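Local coordinates for 2,3,4,5-tetrahydropyridine-2,6-dicarboxylate N-succinyltransferase (PDB 2RIJ), which probably catalyses succinyl transfer from succinyl-CoA to tetrahydrodipicolinate, the first step of the succinylase route to lysine, at residues S47-N52 against I109-I114; K144-S149 against A210-E215; I158-A163 against N246-T251; P206-H211 against A230-G235. All blocks are in the same frame, centred on the assembly; numbering follows the deposited sequence.

Interaction 1. Residues S47-N52 against I109-I114; sequences SFALIN and IDLLKI
The backbones that carry Leu50 and Leu111 keep well apart, with 8.1 Å between Leu50 CA and Leu111 CA, so side chains alone close the gap. One partner, 47-52, carries the end of strand 43-48 and the residues after it; the other is the middle of helix 107-117. Leu50 and Leu111 reach toward each other tip to tip. Leu50 CD1 comes to 3.8 Å from Leu111 CB and to 4.2 Å from Leu111 CD2. Leu111 CB already points at the other segment, and with CG anti to the backbone N (chi1 -179°) both methyls continue that way; Leu111 CD1 ends 4.4 Å from Ala49 CB, a looser touch. Leu50 was modelled in two conformers, and these distances belong to one of them. In the N-terminal domain, helix 107-117 lies over the antiparallel sheet that contains strands 27-35 and 43-48, and Leu111 also packs on Ile30 of strand 27-35. The apolar patch is completed by a second subunit: Met188 of that subunit packs on Ala49 and Leu50, while its Met192 packs on Leu111. At one end, Asn52 ND2 hydrogen-bonds to Asn108 OD1, just ahead of 109-114, and to Phe28 O.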
# COMPACT_ATOMS: atom_id res chain seq x y z
N SER A 47 0.56 28.85 -51.00
CA SER A 47 -0.87 28.60 -50.85
C SER A 47 -1.42 27.98 -52.15
O SER A 47 -1.14 28.48 -53.25
CB SER A 47 -1.62 29.90 -50.50
OG SER A 47 -1.06 30.51 -49.33
N PHE A 48 -2.20 26.91 -52.01
CA PHE A 48 -2.84 26.24 -53.11
C PHE A 48 -4.34 26.32 -52.94
O PHE A 48 -4.83 26.17 -51.83
CB PHE A 48 -2.45 24.75 -53.13
CG PHE A 48 -0.99 24.46 -53.35
CD1 PHE A 48 -0.10 24.48 -52.30
CD2 PHE A 48 -0.54 24.05 -54.59
CE1 PHE A 48 1.22 24.17 -52.44
CE2 PHE A 48 0.79 23.74 -54.77
CZ PHE A 48 1.68 23.78 -53.67
N ALA A 49 -5.07 26.44 -54.04
CA ALA A 49 -6.52 26.33 -53.98
C ALA A 49 -7.02 25.01 -54.53
O ALA A 49 -8.22 24.73 -54.43
CB ALA A 49 -7.17 27.50 -54.75
N LEU A 50 -6.11 24.21 -55.10
CA LEU A 50 -6.45 22.91 -55.70
C LEU A 50 -5.24 22.00 -55.57
O LEU A 50 -4.13 22.39 -55.94
CB LEU A 50 -6.79 23.03 -57.19
CG LEU A 50 -8.11 23.65 -57.65
CD1 LEU A 50 -8.07 23.90 -59.18
CD2 LEU A 50 -9.32 22.80 -57.23
N ILE A 51 -5.45 20.81 -55.04
CA ILE A 51 -4.44 19.79 -54.90
C ILE A 51 -4.87 18.60 -55.72
O ILE A 51 -6.01 18.10 -55.61
CB ILE A 51 -4.30 19.32 -53.41
CG1 ILE A 51 -4.03 20.49 -52.50
CG2 ILE A 51 -3.24 18.22 -53.26
CD1 ILE A 51 -2.65 21.13 -52.78
N ASN A 52 -3.95 18.12 -56.53
CA ASN A 52 -4.18 16.95 -57.35
C ASN A 52 -3.31 15.84 -56.77
O ASN A 52 -2.10 16.04 -56.54
CB ASN A 52 -3.81 17.24 -58.80
CG ASN A 52 -4.69 18.28 -59.45
OD1 ASN A 52 -5.77 17.97 -59.92
ND2 ASN A 52 -4.23 19.52 -59.48
N ILE A 109 -8.58 23.99 -65.04
CA ILE A 109 -8.70 24.95 -66.13
C ILE A 109 -9.22 26.27 -65.56
O ILE A 109 -8.66 27.32 -65.84
CB ILE A 109 -9.60 24.48 -67.28
CG1 ILE A 109 -9.25 23.05 -67.70
CG2 ILE A 109 -9.45 25.45 -68.47
CD1 ILE A 109 -9.88 22.56 -69.07
N ASP A 110 -10.25 26.21 -64.72
CA ASP A 110 -10.74 27.43 -64.05
C ASP A 110 -9.64 28.18 -63.29
O ASP A 110 -9.63 29.40 -63.23
CB ASP A 110 -11.87 27.10 -63.06
CG ASP A 110 -13.11 26.48 -63.71
OD1 ASP A 110 -13.37 26.73 -64.91
OD2 ASP A 110 -13.80 25.69 -63.02
N LEU A 111 -8.77 27.42 -62.64
CA LEU A 111 -7.69 28.01 -61.86
C LEU A 111 -6.77 28.82 -62.78
O LEU A 111 -6.39 29.93 -62.45
CB LEU A 111 -6.90 26.91 -61.10
CG LEU A 111 -5.76 27.49 -60.21
CD1 LEU A 111 -6.38 28.18 -58.98
CD2 LEU A 111 -4.78 26.40 -59.81
N LEU A 112 -6.40 28.24 -63.93
CA LEU A 112 -5.56 28.94 -64.92
C LEU A 112 -6.21 30.25 -65.43
O LEU A 112 -5.55 31.27 -65.55
CB LEU A 112 -5.25 28.02 -66.10
CG LEU A 112 -4.26 26.88 -65.82
CD1 LEU A 112 -4.28 25.92 -66.95
CD2 LEU A 112 -2.81 27.37 -65.58
N LYS A 113 -7.51 30.22 -65.68
CA LYS A 113 -8.21 31.45 -66.08
C LYS A 113 -8.02 32.50 -65.00
O LYS A 113 -7.77 33.67 -65.30
CB LYS A 113 -9.69 31.18 -66.29
CG LYS A 113 -9.99 30.29 -67.44
CD LYS A 113 -11.46 29.95 -67.47
CE LYS A 113 -11.76 28.92 -68.54
NZ LYS A 113 -13.22 28.80 -68.80
N ILE A 114 -8.14 32.08 -63.75
CA ILE A 114 -8.01 33.02 -62.61
C ILE A 114 -6.59 33.56 -62.49
O ILE A 114 -6.39 34.74 -62.32
CB ILE A 114 -8.47 32.37 -61.27
CG1 ILE A 114 -10.00 32.27 -61.22
CG2 ILE A 114 -8.00 33.20 -60.06
CD1 ILE A 114 -10.58 31.19 -60.27

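Interaction 2. Residues K144-S149 against A210-E215; sequences KLYLLS and AHIIPE
Tyr146 OH is gripped from three directions: by His211 ND1 at 2.6 Å, by the backbone N of Phe48, and by Lys191 NZ of a second subunit. The bond to His211 is fairly straight (156°), and the hydroxyl sits at the edge of the imidazole, in its plane. The two rings themselves are almost perpendicular, with planes at 87° and centroids 5.1 Å apart, and the tyrosine meets the histidine obliquely through its hydroxyl end; Tyr146 CZ is 3.6 Å from His211 CB. With CG anti to its own carbonyl carbon (chi1 -64°), the His211 ring swings to bring ND1 to the hydroxyl, while NE2 is bonded to Gln45 OE1; bonds at both nitrogens probably limit rotation of the ring. Away from this polar end the contact is apolar. Ile212 CD1 lies 4.0 Å from Tyr146 CD2 as the two side chains run past each other in opposite directions, and Ile212 CG1 approaches Ser149 CB to 3.7 Å. The hydroxyl of Ser149 looks elsewhere, to Ala230 O. Through these residues the last turns of helix 138-149 in the N-terminal domain are fastened to the loop between strands 201-203 and 219-220, which leads into the left-handed parallel beta-helix. Lys191 of the second subunit also binds His211 O. A buried phenol so close to that ammonium group would probably be polarised and somewhat more acidic than usual, and one hydroxyl thereby joins helix, strand, loop and neighbouring subunit.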
# COMPACT_ATOMS: atom_id res chain seq x y z
N LYS A 144 3.16 18.72 -49.64
CA LYS A 144 3.06 17.60 -48.72
C LYS A 144 2.10 17.92 -47.54
O LYS A 144 1.22 17.14 -47.22
CB LYS A 144 4.45 17.21 -48.22
CG LYS A 144 5.32 16.52 -49.33
CD LYS A 144 6.79 16.42 -48.97
CE LYS A 144 7.58 15.57 -49.98
NZ LYS A 144 7.30 14.14 -49.86
N LEU A 145 2.23 19.09 -46.94
CA LEU A 145 1.35 19.46 -45.82
C LEU A 145 -0.10 19.51 -46.28
O LEU A 145 -0.97 19.05 -45.56
CB LEU A 145 1.79 20.77 -45.20
CG LEU A 145 3.14 20.74 -44.44
CD1 LEU A 145 3.54 22.15 -43.96
CD2 LEU A 145 3.18 19.70 -43.27
N TYR A 146 -0.34 20.08 -47.45
CA TYR A 146 -1.65 20.08 -48.07
C TYR A 146 -2.17 18.71 -48.35
O TYR A 146 -3.34 18.44 -48.15
CB TYR A 146 -1.66 20.93 -49.36
CG TYR A 146 -2.05 22.40 -49.23
CD1 TYR A 146 -1.11 23.39 -48.96
CD2 TYR A 146 -3.38 22.81 -49.38
CE1 TYR A 146 -1.46 24.76 -48.89
CE2 TYR A 146 -3.73 24.15 -49.32
CZ TYR A 146 -2.77 25.13 -49.08
OH TYR A 146 -3.19 26.44 -49.06
N LEU A 147 -1.31 17.80 -48.81
CA LEU A 147 -1.77 16.42 -49.07
C LEU A 147 -2.34 15.77 -47.80
O LEU A 147 -3.39 15.13 -47.83
CB LEU A 147 -0.65 15.56 -49.66
CG LEU A 147 -0.30 15.81 -51.11
CD1 LEU A 147 1.05 15.07 -51.49
CD2 LEU A 147 -1.47 15.39 -52.03
N LEU A 148 -1.68 16.04 -46.67
CA LEU A 148 -2.13 15.58 -45.33
C LEU A 148 -3.40 16.30 -44.89
O LEU A 148 -4.39 15.64 -44.60
CB LEU A 148 -1.01 15.72 -44.30
CG LEU A 148 0.18 14.75 -44.44
CD1 LEU A 148 1.41 15.32 -43.74
CD2 LEU A 148 -0.23 13.36 -43.93
N SER A 149 -3.40 17.63 -44.87
CA SER A 149 -4.54 18.38 -44.31
C SER A 149 -5.85 18.32 -45.13
O SER A 149 -6.92 18.41 -44.56
CB SER A 149 -4.14 19.80 -43.98
OG SER A 149 -3.17 19.78 -42.95
N ALA A 210 -5.40 28.80 -42.09
CA ALA A 210 -4.91 29.74 -43.09
C ALA A 210 -5.01 29.07 -44.48
O ALA A 210 -4.87 29.76 -45.52
CB ALA A 210 -3.44 30.20 -42.78
N HIS A 211 -5.26 27.76 -44.51
CA HIS A 211 -5.16 26.97 -45.77
C HIS A 211 -6.34 26.05 -46.11
O HIS A 211 -6.57 25.78 -47.29
CB HIS A 211 -3.87 26.14 -45.76
CG HIS A 211 -2.64 26.96 -45.76
ND1 HIS A 211 -2.06 27.45 -46.92
CD2 HIS A 211 -1.90 27.44 -44.73
CE1 HIS A 211 -1.02 28.20 -46.59
NE2 HIS A 211 -0.91 28.24 -45.27
N ILE A 212 -7.03 25.51 -45.10
CA ILE A 212 -7.98 24.43 -45.28
C ILE A 212 -9.34 24.88 -44.77
O ILE A 212 -9.43 25.54 -43.74
CB ILE A 212 -7.52 23.18 -44.47
CG1 ILE A 212 -6.04 22.85 -44.84
CG2 ILE A 212 -8.50 21.94 -44.63
CD1 ILE A 212 -5.80 22.28 -46.22
N ILE A 213 -10.38 24.50 -45.50
CA ILE A 213 -11.74 24.78 -45.15
C ILE A 213 -12.32 23.50 -44.58
O ILE A 213 -12.46 22.51 -45.31
CB ILE A 213 -12.56 25.24 -46.37
CG1 ILE A 213 -11.93 26.49 -47.00
CG2 ILE A 213 -14.07 25.51 -45.98
CD1 ILE A 213 -12.45 26.86 -48.43
N PRO A 214 -12.68 23.50 -43.29
CA PRO A 214 -13.26 22.29 -42.70
C PRO A 214 -14.58 21.89 -43.38
O PRO A 214 -15.22 22.72 -44.02
CB PRO A 214 -13.58 22.72 -41.27
CG PRO A 214 -12.61 23.77 -40.96
CD PRO A 214 -12.53 24.55 -42.24
N GLU A 215 -14.95 20.64 -43.21
CA GLU A 215 -16.28 20.12 -43.60
C GLU A 215 -17.31 20.84 -42.76
O GLU A 215 -16.99 21.45 -41.72
CB GLU A 215 -16.37 18.63 -43.32
CG GLU A 215 -15.41 17.77 -44.14
CD GLU A 215 -14.05 17.54 -43.46
OE1 GLU A 215 -13.74 18.16 -42.41
OE2 GLU A 215 -13.29 16.71 -44.00

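Interaction 3. Residues I158-A163 against N246-T251; sequences INLNGA and NFNAGT
Leu160 starts the type II beta turn 160-163, which leads into helix 163-166, and from there it touches Phe247 and Asn248 at a corner of the left-handed parallel beta-helix, between strands 244-245 and 250-251. A single methyl does the work: Leu160 CD1 comes to the edge of the phenylalanine ring, near its plane, 3.8 Å from Phe247 CD2, and also lies 3.9 Å from Asn248 CB. Leu160 and Phe247 pass each other in opposite directions, while the phenylalanine ring is stacked on Phe205. The beta turn is closed by Ala163 N bonding to Leu160 O, with Gly162 at its third position serving as N-cap of the helix. An Asx turn overlaps its start: Asn161 N donates to Asn159 OD1 over 2.9 Å. On the other side, Asn248 turns the chain with a positive phi of 52°, and its CG stands anti to the backbone N, carrying the amide to the 158-163 loop. There a water bridges the segments, accepting from Ile158 N at 3.1 Å and donating to Asn248 OD1 at 2.8 Å. Asn248 OD1 also accepts from the backbone N of Arg156, a direct bond to the residues just before this loop. Two bonds to OD1, from the water and from Arg156 N, probably limit the amide's rotation; the tie across the segments is therefore one methyl contact plus a water-mediated bond.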
# COMPACT_ATOMS: atom_id res chain seq x y z
N ILE A 158 3.45 9.93 -45.83
CA ILE A 158 4.37 10.64 -46.72
C ILE A 158 5.58 11.20 -46.00
O ILE A 158 5.56 11.44 -44.80
CB ILE A 158 3.67 11.76 -47.58
CG1 ILE A 158 3.04 12.83 -46.70
CG2 ILE A 158 2.66 11.16 -48.59
CD1 ILE A 158 2.59 14.04 -47.51
N ASN A 159 6.65 11.40 -46.76
CA ASN A 159 7.95 11.78 -46.21
C ASN A 159 8.05 13.28 -46.01
O ASN A 159 8.00 14.06 -46.95
CB ASN A 159 9.07 11.25 -47.14
CG ASN A 159 10.43 11.32 -46.51
OD1 ASN A 159 10.71 12.22 -45.76
ND2 ASN A 159 11.33 10.38 -46.88
N LEU A 160 8.22 13.68 -44.76
CA LEU A 160 8.35 15.07 -44.36
C LEU A 160 9.73 15.38 -43.77
O LEU A 160 9.94 16.44 -43.16
CB LEU A 160 7.30 15.39 -43.30
CG LEU A 160 5.82 15.19 -43.63
CD1 LEU A 160 4.97 15.56 -42.37
CD2 LEU A 160 5.49 16.09 -44.80
N ASN A 161 10.68 14.46 -43.95
CA ASN A 161 11.95 14.62 -43.25
C ASN A 161 12.71 15.79 -43.79
O ASN A 161 12.75 15.99 -45.01
CB ASN A 161 12.80 13.36 -43.36
CG ASN A 161 12.20 12.19 -42.59
OD1 ASN A 161 11.60 12.37 -41.52
ND2 ASN A 161 12.35 10.98 -43.14
N GLY A 162 13.30 16.56 -42.89
CA GLY A 162 14.06 17.74 -43.28
C GLY A 162 13.26 19.02 -43.39
O GLY A 162 13.84 20.09 -43.62
N ALA A 163 11.95 18.94 -43.18
CA ALA A 163 11.08 20.09 -43.37
C ALA A 163 11.52 21.25 -42.49
O ALA A 163 11.64 22.37 -42.97
CB ALA A 163 9.65 19.73 -43.09
N ASN A 246 -0.91 18.76 -33.77
CA ASN A 246 0.31 19.10 -34.47
C ASN A 246 0.27 18.57 -35.92
O ASN A 246 -0.69 17.89 -36.38
CB ASN A 246 1.49 18.51 -33.69
CG ASN A 246 2.79 19.31 -33.85
OD1 ASN A 246 2.98 20.03 -34.80
ND2 ASN A 246 3.65 19.23 -32.84
N PHE A 247 1.29 18.92 -36.70
CA PHE A 247 1.35 18.41 -38.06
C PHE A 247 1.59 16.91 -38.07
O PHE A 247 2.16 16.34 -37.10
CB PHE A 247 2.42 19.15 -38.88
CG PHE A 247 3.80 18.73 -38.58
CD1 PHE A 247 4.52 19.37 -37.62
CD2 PHE A 247 4.40 17.72 -39.31
CE1 PHE A 247 5.82 19.00 -37.36
CE2 PHE A 247 5.71 17.36 -39.07
CZ PHE A 247 6.40 17.98 -38.08
N ASN A 248 1.10 16.26 -39.13
CA ASN A 248 1.13 14.79 -39.28
C ASN A 248 0.52 14.09 -38.02
O ASN A 248 1.01 13.06 -37.57
CB ASN A 248 2.59 14.35 -39.50
CG ASN A 248 2.71 12.98 -40.07
OD1 ASN A 248 1.90 12.55 -40.92
ND2 ASN A 248 3.74 12.26 -39.62
N ALA A 249 -0.57 14.68 -37.51
CA ALA A 249 -1.34 14.16 -36.40
C ALA A 249 -2.80 14.42 -36.67
O ALA A 249 -3.15 15.33 -37.43
CB ALA A 249 -0.94 14.84 -35.04
N GLY A 250 -3.66 13.64 -36.03
CA GLY A 250 -5.08 13.92 -36.02
C GLY A 250 -5.97 12.74 -35.77
O GLY A 250 -5.65 11.84 -34.97
N THR A 251 -7.11 12.75 -36.46
CA THR A 251 -8.22 11.88 -36.17
C THR A 251 -8.59 11.16 -37.46
O THR A 251 -8.51 11.73 -38.55
CB THR A 251 -9.46 12.65 -35.63
OG1 THR A 251 -9.95 13.58 -36.61
CG2 THR A 251 -9.09 13.42 -34.33
O HOH W 1 3.14 11.65 -43.32

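Interaction 4. Residues P206-H211 against A230-G235; sequences PRFLAH and ASLAAG
The ring of Phe208 presents an edge to Ala230: the carbonyl O of Ala230 lies in the ring plane, 3.5 Å from Phe208 CE2 and 3.7 Å from Phe208 CD2. Leu232 arrives obliquely at the far end, its CD1 4.5 Å from Phe208 CZ, and the methyl of Ala230 adds a light apolar touch, Ala230 CB being 4.3 Å from Phe208 CD2. Phe208 opens the short 3-10 segment 208-210, pinned by His211 N donating to Phe208 O at 2.9 Å. With CG anti to the backbone N (chi1 180°), the phenyl group is thrown off this turn toward the first coils of the left-handed parallel beta-helix, where strand 219-220 is followed by 230-235 and strand 237-238. Phe208 and Leu232 both pack on Ile220 of strand 219-220. The oxygen of Ala230 is also hydrogen-bonded from helix 138-149, and the ring edge probably adds only a weak C-H contact. Beside the contact, Arg207 NH2 makes a salt bridge with Glu222 OE1 of a third subunit.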
# COMPACT_ATOMS: atom_id res chain seq x y z
N PRO A 206 2.66 27.56 -40.64
CA PRO A 206 1.38 28.26 -40.51
C PRO A 206 0.31 27.38 -39.86
O PRO A 206 0.57 26.22 -39.49
CB PRO A 206 1.04 28.56 -41.97
CG PRO A 206 1.55 27.39 -42.67
CD PRO A 206 2.76 26.90 -41.97
N ARG A 207 -0.85 27.97 -39.65
CA ARG A 207 -1.96 27.29 -39.07
C ARG A 207 -2.80 26.67 -40.19
O ARG A 207 -2.89 27.19 -41.30
CB ARG A 207 -2.76 28.24 -38.20
CG ARG A 207 -1.93 28.66 -36.95
CD ARG A 207 -2.29 29.91 -36.38
NE ARG A 207 -1.50 30.20 -35.19
CZ ARG A 207 -1.79 31.19 -34.39
NH1 ARG A 207 -2.80 31.97 -34.67
NH2 ARG A 207 -1.09 31.40 -33.31
N PHE A 208 -3.47 25.59 -39.83
CA PHE A 208 -4.44 24.87 -40.68
C PHE A 208 -5.49 25.77 -41.31
O PHE A 208 -5.70 25.68 -42.51
CB PHE A 208 -5.06 23.76 -39.80
CG PHE A 208 -6.09 22.88 -40.42
CD1 PHE A 208 -7.43 23.27 -40.44
CD2 PHE A 208 -5.76 21.57 -40.83
CE1 PHE A 208 -8.42 22.42 -40.91
CE2 PHE A 208 -6.74 20.72 -41.29
CZ PHE A 208 -8.09 21.16 -41.36
N LEU A 209 -6.10 26.66 -40.53
CA LEU A 209 -7.19 27.47 -41.04
C LEU A 209 -6.72 28.58 -41.99
O LEU A 209 -7.52 29.21 -42.64
CB LEU A 209 -8.09 27.98 -39.88
CG LEU A 209 -8.99 26.92 -39.24
CD1 LEU A 209 -9.64 27.57 -37.98
CD2 LEU A 209 -10.06 26.37 -40.22
N ALA A 210 -5.40 28.80 -42.09
CA ALA A 210 -4.91 29.74 -43.09
C ALA A 210 -5.01 29.07 -44.48
O ALA A 210 -4.87 29.76 -45.52
CB ALA A 210 -3.44 30.20 -42.78
N HIS A 211 -5.26 27.76 -44.51
CA HIS A 211 -5.16 26.97 -45.77
C HIS A 211 -6.34 26.05 -46.11
O HIS A 211 -6.57 25.78 -47.29
CB HIS A 211 -3.87 26.14 -45.76
CG HIS A 211 -2.64 26.96 -45.76
ND1 HIS A 211 -2.06 27.45 -46.92
CD2 HIS A 211 -1.90 27.44 -44.73
CE1 HIS A 211 -1.02 28.20 -46.59
NE2 HIS A 211 -0.91 28.24 -45.27
N ALA A 230 -1.99 19.01 -39.95
CA ALA A 230 -2.92 18.22 -39.18
C ALA A 230 -3.98 17.63 -40.12
O ALA A 230 -4.30 18.20 -41.18
CB ALA A 230 -3.59 19.08 -38.03
N SER A 231 -4.52 16.49 -39.73
CA SER A 231 -5.55 15.80 -40.48
C SER A 231 -6.74 15.50 -39.57
O SER A 231 -6.64 14.71 -38.64
CB SER A 231 -4.99 14.53 -41.08
OG SER A 231 -5.96 13.84 -41.84
N LEU A 232 -7.85 16.19 -39.80
CA LEU A 232 -9.06 16.04 -39.00
C LEU A 232 -10.18 15.39 -39.82
O LEU A 232 -10.65 15.96 -40.79
CB LEU A 232 -9.49 17.40 -38.51
CG LEU A 232 -8.43 18.29 -37.80
CD1 LEU A 232 -9.16 19.57 -37.31
CD2 LEU A 232 -7.70 17.53 -36.65
N ALA A 233 -10.60 14.19 -39.42
CA ALA A 233 -11.72 13.51 -40.07
C ALA A 233 -12.98 14.34 -39.88
O ALA A 233 -13.12 15.04 -38.86
CB ALA A 233 -11.91 12.07 -39.54
N ALA A 234 -13.85 14.29 -40.87
CA ALA A 234 -15.14 15.00 -40.86
C ALA A 234 -15.88 14.70 -39.56
O ALA A 234 -15.96 13.55 -39.11
CB ALA A 234 -16.01 14.62 -42.13
N GLY A 235 -16.39 15.76 -38.92
CA GLY A 235 -17.12 15.59 -37.71
C GLY A 235 -16.28 15.81 -36.47
O GLY A 235 -16.81 15.81 -35.38

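Overall arrangement
From the N terminus, interaction 1 comes first and is complete before the others begin: it closes the excursion from strand 43-48 to helix 107-117. Interaction 2 opens on helix 138-149 and closes at 210-215. Interaction 3 starts within that span, at 158-163, but ends at 246-251, so the two cross. Interaction 4 shares Ala210 and His211 with interaction 2, runs on to 230-235, and falls wholly between the two segments of interaction 3. Together they run from the N-terminal sheet through helix 138-149 and the connecting loops to the beginning of the beta-helix, where backbone bonds such as Ser231 N to Ala249 O join interactions 3 and 4. Interactions 1, 2 and 4 also border the second subunit.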